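RagB/SusD domain protein (Flavobacterium johnsoniae, PDB 5J5U) probably binds chitin or chitin-derived oligosaccharides at the outer membrane, as a SusD homologue of a chitin utilization locus. Local coordinates at residues Tyr147-Phe150 and Phe151-Asp155; Asn175-Ile178 and Ser179-Lys182; Asp359-Lys362 and Lys363-Ala367. All coordinates share one frame; numbering follows the deposited sequence.

Contact 1: Tyr147-Phe150 and Phe151-Asp155; sequences YNSF and FKDLD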
loop_
_atom_site.group_PDB
_atom_site.type_symbol
_atom_site.label_atom_id
_atom_site.label_comp_id
_atom_site.label_asym_id
_atom_site.label_seq_id
_atom_site.Cartn_x
_atom_site.Cartn_y
_atom_site.Cartn_z
ATOM N N TYR A 147 -4.469 12.319 -11.796
ATOM C CA TYR A 147 -3.063 11.958 -11.888
ATOM C C TYR A 147 -2.155 13.061 -12.484
ATOM O O TYR A 147 -1.023 13.246 -12.003
ATOM C CB TYR A 147 -2.923 10.664 -12.691
ATOM C CG TYR A 147 -2.795 9.458 -11.799
ATOM C CD1 TYR A 147 -3.898 8.957 -11.087
ATOM C CD2 TYR A 147 -1.562 8.841 -11.626
ATOM C CE1 TYR A 147 -3.770 7.844 -10.265
ATOM C CE2 TYR A 147 -1.426 7.746 -10.808
ATOM C CZ TYR A 147 -2.524 7.249 -10.130
ATOM O OH TYR A 147 -2.327 6.168 -9.316
ATOM N N ASN A 148 -2.618 13.762 -13.527
ATOM C CA ASN A 148 -1.858 14.912 -14.048
ATOM C C ASN A 148 -1.707 15.974 -12.957
ATOM O O ASN A 148 -0.652 16.606 -12.815
ATOM C CB ASN A 148 -2.528 15.537 -15.279
ATOM C CG ASN A 148 -2.351 14.697 -16.530
ATOM O OD1 ASN A 148 -1.380 13.946 -16.649
ATOM N ND2 ASN A 148 -3.298 14.806 -17.467
ATOM N N SER A 149 -2.770 16.174 -12.188
ATOM C CA SER A 149 -2.735 17.129 -11.085
ATOM C C SER A 149 -1.741 16.658 -9.977
ATOM O O SER A 149 -0.976 17.470 -9.413
ATOM C CB SER A 149 -4.154 17.351 -10.558
ATOM O OG SER A 149 -4.172 18.027 -9.326
ATOM N N PHE A 150 -1.701 15.350 -9.716
ATOM C CA PHE A 150 -0.687 14.774 -8.806
ATOM C C PHE A 150 0.735 15.120 -9.265
ATOM O O PHE A 150 1.568 15.593 -8.479
ATOM C CB PHE A 150 -0.797 13.241 -8.723
ATOM C CG PHE A 150 -1.987 12.727 -7.947
ATOM C CD1 PHE A 150 -2.692 13.543 -7.083
ATOM C CD2 PHE A 150 -2.387 11.401 -8.085
ATOM C CE1 PHE A 150 -3.768 13.059 -6.381
ATOM C CE2 PHE A 150 -3.481 10.912 -7.385
ATOM C CZ PHE A 150 -4.158 11.730 -6.526
ATOM N N PHE A 151 1.017 14.846 -10.535
ATOM C CA PHE A 151 2.351 15.077 -11.057
ATOM C C PHE A 151 2.693 16.561 -10.939
ATOM O O PHE A 151 3.798 16.911 -10.516
ATOM C CB PHE A 151 2.476 14.610 -12.518
ATOM C CG PHE A 151 2.436 13.120 -12.687
ATOM C CD1 PHE A 151 3.277 12.298 -11.948
ATOM C CD2 PHE A 151 1.527 12.536 -13.573
ATOM C CE1 PHE A 151 3.225 10.893 -12.098
ATOM C CE2 PHE A 151 1.465 11.158 -13.732
ATOM C CZ PHE A 151 2.322 10.326 -12.982
ATOM N N LYS A 152 1.752 17.428 -11.314
ATOM C CA LYS A 152 1.983 18.869 -11.201
ATOM C C LYS A 152 2.319 19.311 -9.768
ATOM O O LYS A 152 3.324 19.997 -9.540
ATOM C CB LYS A 152 0.769 19.653 -11.694
ATOM C CG LYS A 152 1.007 21.157 -11.721
ATOM C CD LYS A 152 -0.290 21.949 -11.923
ATOM C CE LYS A 152 0.017 23.411 -12.227
ATOM N NZ LYS A 152 -1.174 24.249 -12.513
ATOM N N ASP A 153 1.500 18.907 -8.805
ATOM C CA ASP A 153 1.753 19.270 -7.425
ATOM C C ASP A 153 3.078 18.720 -6.888
ATOM O O ASP A 153 3.755 19.405 -6.139
ATOM C CB ASP A 153 0.626 18.803 -6.527
ATOM C CG ASP A 153 -0.546 19.723 -6.575
ATOM O OD1 ASP A 153 -0.405 20.785 -7.206
ATOM O OD2 ASP A 153 -1.585 19.414 -5.958
ATOM N N LEU A 154 3.430 17.479 -7.213
ATOM C CA LEU A 154 4.702 16.924 -6.732
ATOM C C LEU A 154 5.922 17.624 -7.351
ATOM O O LEU A 154 6.909 17.931 -6.657
ATOM C CB LEU A 154 4.763 15.429 -7.004
ATOM C CG LEU A 154 3.715 14.642 -6.217
ATOM C CD1 LEU A 154 3.636 13.191 -6.706
ATOM C CD2 LEU A 154 4.002 14.716 -4.713
ATOM N N ASP A 155 5.849 17.880 -8.655
ATOM C CA ASP A 155 6.889 18.631 -9.344
ATOM C C ASP A 155 7.108 20.007 -8.691
ATOM O O ASP A 155 8.205 20.331 -8.155
ATOM C CB ASP A 155 6.505 18.785 -10.807
ATOM C CG ASP A 155 7.519 19.565 -11.594
ATOM O OD1 ASP A 155 8.424 18.933 -12.187
ATOM O OD2 ASP A 155 7.409 20.814 -11.610
HETATM O O HOH W 1 -2.995 17.091 -6.524
HETATM O O HOH W 2 -2.502 20.949 -9.283
#
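Phe151 and Tyr147, one turn apart on helix 143-160, meet through ring carbons: CE2 of Phe151 comes to the edge of the tyrosine ring, near its plane, 4.4 Å from Tyr147 CD2. The Phe151 ring also lies against the backbone, with its CD2 3.1 Å from Tyr147 O. Phe151 CG stands anti to its own carbonyl carbon, beside the backbone N (chi1 -70°), which turns the ring back toward the preceding turn. Tyr147 O also accepts the helix bond from Phe151 N at 3.0 Å. Leu154 N bonds likewise to Phe150 O, and Leu154 CG lies 3.3 Å from Phe150 O. One face of the Tyr147 ring is covered by Phe150 CD2, 4.1 Å above its centre. On the polar side, Ser149 and Asp153 are linked by water rather than directly. One water donates to Asp153 OD2 at 2.8 Å and bonds to Ser149 OG at 3.2 Å; a second donates to Asp153 OD1 and has a weak bond to the same hydroxyl. Further out, helix 98-119 receives Phe150 at Val109 and Ala112 and supplies Asp117, hydrogen-bonded to Tyr147 OH, while Leu192 of helix 178-195 touches Tyr147, Phe151 and Leu154. The helix is thus amphipathic: aromatic and aliphatic groups join it to two neighbouring helices, and the water-bridged Asp153 carboxylate, which also makes a long, weak ion pair with Lys108, may owe part of its stabilisation to solvent.

Contact 2: Asn175-Ile178 and Ser179-Lys182; sequences NGDI and SKWK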
loop_
_atom_site.group_PDB
_atom_site.type_symbol
_atom_site.label_atom_id
_atom_site.label_comp_id
_atom_site.label_asym_id
_atom_site.label_seq_id
_atom_site.Cartn_x
_atom_site.Cartn_y
_atom_site.Cartn_z
ATOM N N ASN A 175 9.854 15.390 11.209
ATOM C CA ASN A 175 10.177 16.539 12.060
ATOM C C ASN A 175 10.625 17.751 11.255
ATOM O O ASN A 175 11.572 18.432 11.650
ATOM C CB ASN A 175 11.282 16.198 13.070
ATOM C CG ASN A 175 10.864 15.157 14.068
ATOM O OD1 ASN A 175 9.830 15.277 14.731
ATOM N ND2 ASN A 175 11.670 14.112 14.181
ATOM N N GLY A 176 9.972 17.984 10.116
ATOM C CA GLY A 176 10.159 19.191 9.324
ATOM C C GLY A 176 11.408 19.268 8.455
ATOM O O GLY A 176 11.651 20.287 7.808
ATOM N N ASP A 177 12.191 18.200 8.398
ATOM C CA ASP A 177 13.346 18.205 7.508
ATOM C C ASP A 177 12.839 18.287 6.080
ATOM O O ASP A 177 12.242 17.340 5.585
ATOM C CB ASP A 177 14.213 16.954 7.716
ATOM C CG ASP A 177 15.445 16.907 6.780
ATOM O OD1 ASP A 177 15.525 17.684 5.800
ATOM O OD2 ASP A 177 16.350 16.073 7.011
ATOM N N ILE A 178 13.055 19.420 5.416
ATOM C CA ILE A 178 12.526 19.579 4.062
ATOM C C ILE A 178 13.277 18.714 3.052
ATOM O O ILE A 178 12.713 18.348 2.023
ATOM C CB ILE A 178 12.536 21.062 3.572
ATOM C CG1 ILE A 178 13.953 21.559 3.275
ATOM C CG2 ILE A 178 11.828 21.972 4.560
ATOM C CD1 ILE A 178 13.978 22.889 2.527
ATOM N N SER A 179 14.523 18.357 3.356
ATOM C CA SER A 179 15.311 17.517 2.457
ATOM C C SER A 179 14.669 16.142 2.299
ATOM O O SER A 179 14.761 15.510 1.248
ATOM C CB SER A 179 16.740 17.356 2.970
ATOM O OG SER A 179 16.769 16.592 4.167
ATOM N N LYS A 180 14.048 15.659 3.365
ATOM C CA LYS A 180 13.370 14.375 3.299
ATOM C C LYS A 180 12.038 14.556 2.562
ATOM O O LYS A 180 11.605 13.687 1.800
ATOM C CB LYS A 180 13.179 13.789 4.703
ATOM C CG LYS A 180 14.448 13.134 5.273
ATOM C CD LYS A 180 14.190 12.545 6.656
ATOM C CE LYS A 180 15.317 11.648 7.131
ATOM N NZ LYS A 180 15.738 10.725 6.054
ATOM N N TRP A 181 11.410 15.707 2.754
ATOM C CA TRP A 181 10.163 15.962 2.064
ATOM C C TRP A 181 10.365 16.015 0.548
ATOM O O TRP A 181 9.510 15.547 -0.219
ATOM C CB TRP A 181 9.518 17.246 2.581
ATOM C CG TRP A 181 8.728 16.994 3.825
ATOM C CD1 TRP A 181 9.106 17.260 5.109
ATOM C CD2 TRP A 181 7.449 16.357 3.908
ATOM N NE1 TRP A 181 8.129 16.858 5.984
ATOM C CE2 TRP A 181 7.101 16.297 5.273
ATOM C CE3 TRP A 181 6.565 15.836 2.962
ATOM C CZ2 TRP A 181 5.901 15.740 5.716
ATOM C CZ3 TRP A 181 5.367 15.291 3.399
ATOM C CH2 TRP A 181 5.042 15.248 4.762
ATOM N N LYS A 182 11.508 16.539 0.111
ATOM C CA LYS A 182 11.814 16.553 -1.322
ATOM C C LYS A 182 11.831 15.142 -1.895
ATOM O O LYS A 182 11.112 14.835 -2.861
ATOM C CB LYS A 182 13.153 17.245 -1.582
ATOM C CG LYS A 182 13.097 18.750 -1.359
ATOM C CD LYS A 182 14.438 19.429 -1.592
ATOM C CE LYS A 182 14.238 20.933 -1.774
ATOM N NZ LYS A 182 14.341 21.386 -3.207
#
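Trp181 brings CD1, at the edge of its indole and near the ring plane, to 3.2 Å from Asp177 O. Ile178 CA lies at the edge too, and Trp181 CB is 3.4 Å from Ile178 O. The pyrrole nitrogen, NE1, is hydrogen-bonded to Asp171 in the preceding loop, while Val103, Ile106 and Met107 of helix 98-119 touch the Trp181 side chain. With an alanine here, Asp171 would probably lose its indole N-H partner and a gap would be likely to open against helix 98-119. Asp177 is the N-cap of helix 178-195: with its CG anti to the backbone N (chi1 179°), the carboxylate folds over the first turn and OD1 accepts from Ser179 N at 2.7 Å. This donor meets the anti side of the carboxylate, 31° out of its plane, and Lys180 N adds a weak capping bond of 3.5 Å to Asp177 OD1. The aliphatic part of Lys180 crosses the Asp177 side chain at about a right angle, CG lying 3.9 Å from Asp177 OD2, and its NZ goes on to a salt bridge with Asp222. Lys182 N closes the next turn on Ile178 O at 2.9 Å, and Lys182 CG rests 3.4 Å from that same oxygen.

Contact 3: Asp359-Lys362 and Lys363-Ala367; sequences DFYK and KGVEA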
loop_
_atom_site.group_PDB
_atom_site.type_symbol
_atom_site.label_atom_id
_atom_site.label_comp_id
_atom_site.label_asym_id
_atom_site.label_seq_id
_atom_site.Cartn_x
_atom_site.Cartn_y
_atom_site.Cartn_z
ATOM N N ASP A 359 20.832 -4.282 -10.549
ATOM C CA ASP A 359 21.438 -3.637 -9.393
ATOM C C ASP A 359 20.387 -2.911 -8.541
ATOM O O ASP A 359 20.381 -3.009 -7.303
ATOM C CB ASP A 359 22.506 -2.646 -9.866
ATOM C CG ASP A 359 23.776 -3.336 -10.356
ATOM O OD1 ASP A 359 24.370 -4.139 -9.597
ATOM O OD2 ASP A 359 24.164 -3.098 -11.520
ATOM N N PHE A 360 19.473 -2.221 -9.217
ATOM C CA PHE A 360 18.311 -1.621 -8.566
ATOM C C PHE A 360 17.494 -2.682 -7.814
ATOM O O PHE A 360 17.097 -2.488 -6.674
ATOM C CB PHE A 360 17.415 -0.935 -9.601
ATOM C CG PHE A 360 17.863 0.447 -10.001
ATOM C CD1 PHE A 360 18.154 1.407 -9.040
ATOM C CD2 PHE A 360 17.954 0.796 -11.346
ATOM C CE1 PHE A 360 18.540 2.684 -9.404
ATOM C CE2 PHE A 360 18.338 2.067 -11.722
ATOM C CZ PHE A 360 18.638 3.014 -10.746
ATOM N N TYR A 361 17.274 -3.811 -8.475
ATOM C CA TYR A 361 16.544 -4.931 -7.903
ATOM C C TYR A 361 17.204 -5.425 -6.617
ATOM O O TYR A 361 16.529 -5.604 -5.585
ATOM C CB TYR A 361 16.458 -6.054 -8.926
ATOM C CG TYR A 361 15.709 -7.280 -8.467
ATOM C CD1 TYR A 361 14.321 -7.291 -8.410
ATOM C CD2 TYR A 361 16.390 -8.451 -8.143
ATOM C CE1 TYR A 361 13.634 -8.425 -8.009
ATOM C CE2 TYR A 361 15.721 -9.583 -7.744
ATOM C CZ TYR A 361 14.346 -9.571 -7.674
ATOM O OH TYR A 361 13.689 -10.717 -7.277
ATOM N N LYS A 362 18.518 -5.643 -6.682
ATOM C CA LYS A 362 19.265 -6.145 -5.536
ATOM C C LYS A 362 19.147 -5.188 -4.367
ATOM O O LYS A 362 18.870 -5.604 -3.229
ATOM C CB LYS A 362 20.734 -6.344 -5.904
ATOM C CG LYS A 362 20.982 -7.515 -6.848
ATOM C CD LYS A 362 22.419 -7.542 -7.353
ATOM C CE LYS A 362 22.705 -8.806 -8.131
ATOM N NZ LYS A 362 24.153 -8.896 -8.463
ATOM N N LYS A 363 19.324 -3.900 -4.656
ATOM C CA LYS A 363 19.239 -2.882 -3.614
ATOM C C LYS A 363 17.831 -2.849 -3.005
ATOM O O LYS A 363 17.664 -2.659 -1.791
ATOM C CB LYS A 363 19.600 -1.502 -4.182
ATOM C CG LYS A 363 21.071 -1.336 -4.561
ATOM C CD LYS A 363 21.326 -0.020 -5.301
ATOM C CE LYS A 363 22.713 -0.005 -5.947
ATOM N NZ LYS A 363 22.989 1.225 -6.751
ATOM N N GLY A 364 16.826 -3.076 -3.847
ATOM C CA GLY A 364 15.448 -3.132 -3.384
ATOM C C GLY A 364 15.187 -4.292 -2.429
ATOM O O GLY A 364 14.587 -4.106 -1.368
ATOM N N VAL A 365 15.623 -5.493 -2.807
ATOM C CA VAL A 365 15.411 -6.664 -1.963
ATOM C C VAL A 365 16.116 -6.521 -0.614
ATOM O O VAL A 365 15.548 -6.850 0.447
ATOM C CB VAL A 365 15.882 -7.956 -2.649
ATOM C CG1 VAL A 365 15.709 -9.122 -1.704
ATOM C CG2 VAL A 365 15.102 -8.197 -3.939
ATOM N N GLU A 366 17.349 -6.025 -0.643
ATOM C CA GLU A 366 18.064 -5.831 0.616
ATOM C C GLU A 366 17.354 -4.794 1.486
ATOM O O GLU A 366 17.182 -4.976 2.707
ATOM C CB GLU A 366 19.514 -5.397 0.360
ATOM C CG GLU A 366 20.206 -4.828 1.595
ATOM C CD GLU A 366 21.724 -4.825 1.500
ATOM O OE1 GLU A 366 22.274 -5.068 0.400
ATOM O OE2 GLU A 366 22.367 -4.583 2.544
ATOM N N ALA A 367 16.909 -3.711 0.855
ATOM C CA ALA A 367 16.207 -2.666 1.591
ATOM C C ALA A 367 14.892 -3.173 2.219
ATOM O O ALA A 367 14.505 -2.754 3.317
ATOM C CB ALA A 367 15.947 -1.497 0.682
#
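The Tyr361 ring carries a methyl group of Val365 on one face: CG2 sits 4.0 Å above the plane, displaced toward the rim beside CE2 and CZ. Its line to the ring centroid runs 14° off the normal, which makes this a CH-pi contact over the face rather than at the edge. Tyr361 has CG anti to the backbone N (chi1 -179°), and Val365 has CG2 anti to its own carbonyl carbon, a pairing that puts the methyl over the ring from the following turn. Val365 CG2 is also 3.4 Å from Tyr361 O, the acceptor of the helix bond from Val365 N at 2.9 Å. All this is an i to i+4 pair on helix 357-371, in the alpha-helical fold of a SusD-like protein, and it faces two other helices: Tyr361 touches Ile403 and Gln406 of helix 399-410, and Val365 touches Gln406 as well as Tyr388 and Val389 of helix 382-391. Away from this pair, Lys363 lays its extended chain along the backbone, CG 3.3 Å from Asp359 O, and its N bonds to that oxygen at 3.0 Å. The charged ends stay apart, Lys363 NZ being 6.2 Å from Asp359 OD1, so any attraction between them is probably modest. Glu366 N donates to Lys362 O at 3.0 Å, with an N-H...O angle of 170°, while the Glu366 carboxylate turns to a salt bridge with Lys370.

Contacts 1, 2 and 3 follow one another along the SusD-like, largely helical chain, and none touches another. Contact 1 lies within helix 143-160, contact 2 at the loop and N-terminal start of the next helix, 178-195; their centres are about 19 Å apart, their nearest atoms about 6 Å. Side chains of contact 1 touch Leu192 of helix 178-195, and both contacts touch helix 98-119, so the three helices pack on one another. Contact 3, on helix 357-371, packs instead against helices 337-349, 382-391 and 399-410; its nearest atoms are about 17 Å from contact 1 and about 13 Å from contact 2. The chain thus holds two separate helix packings.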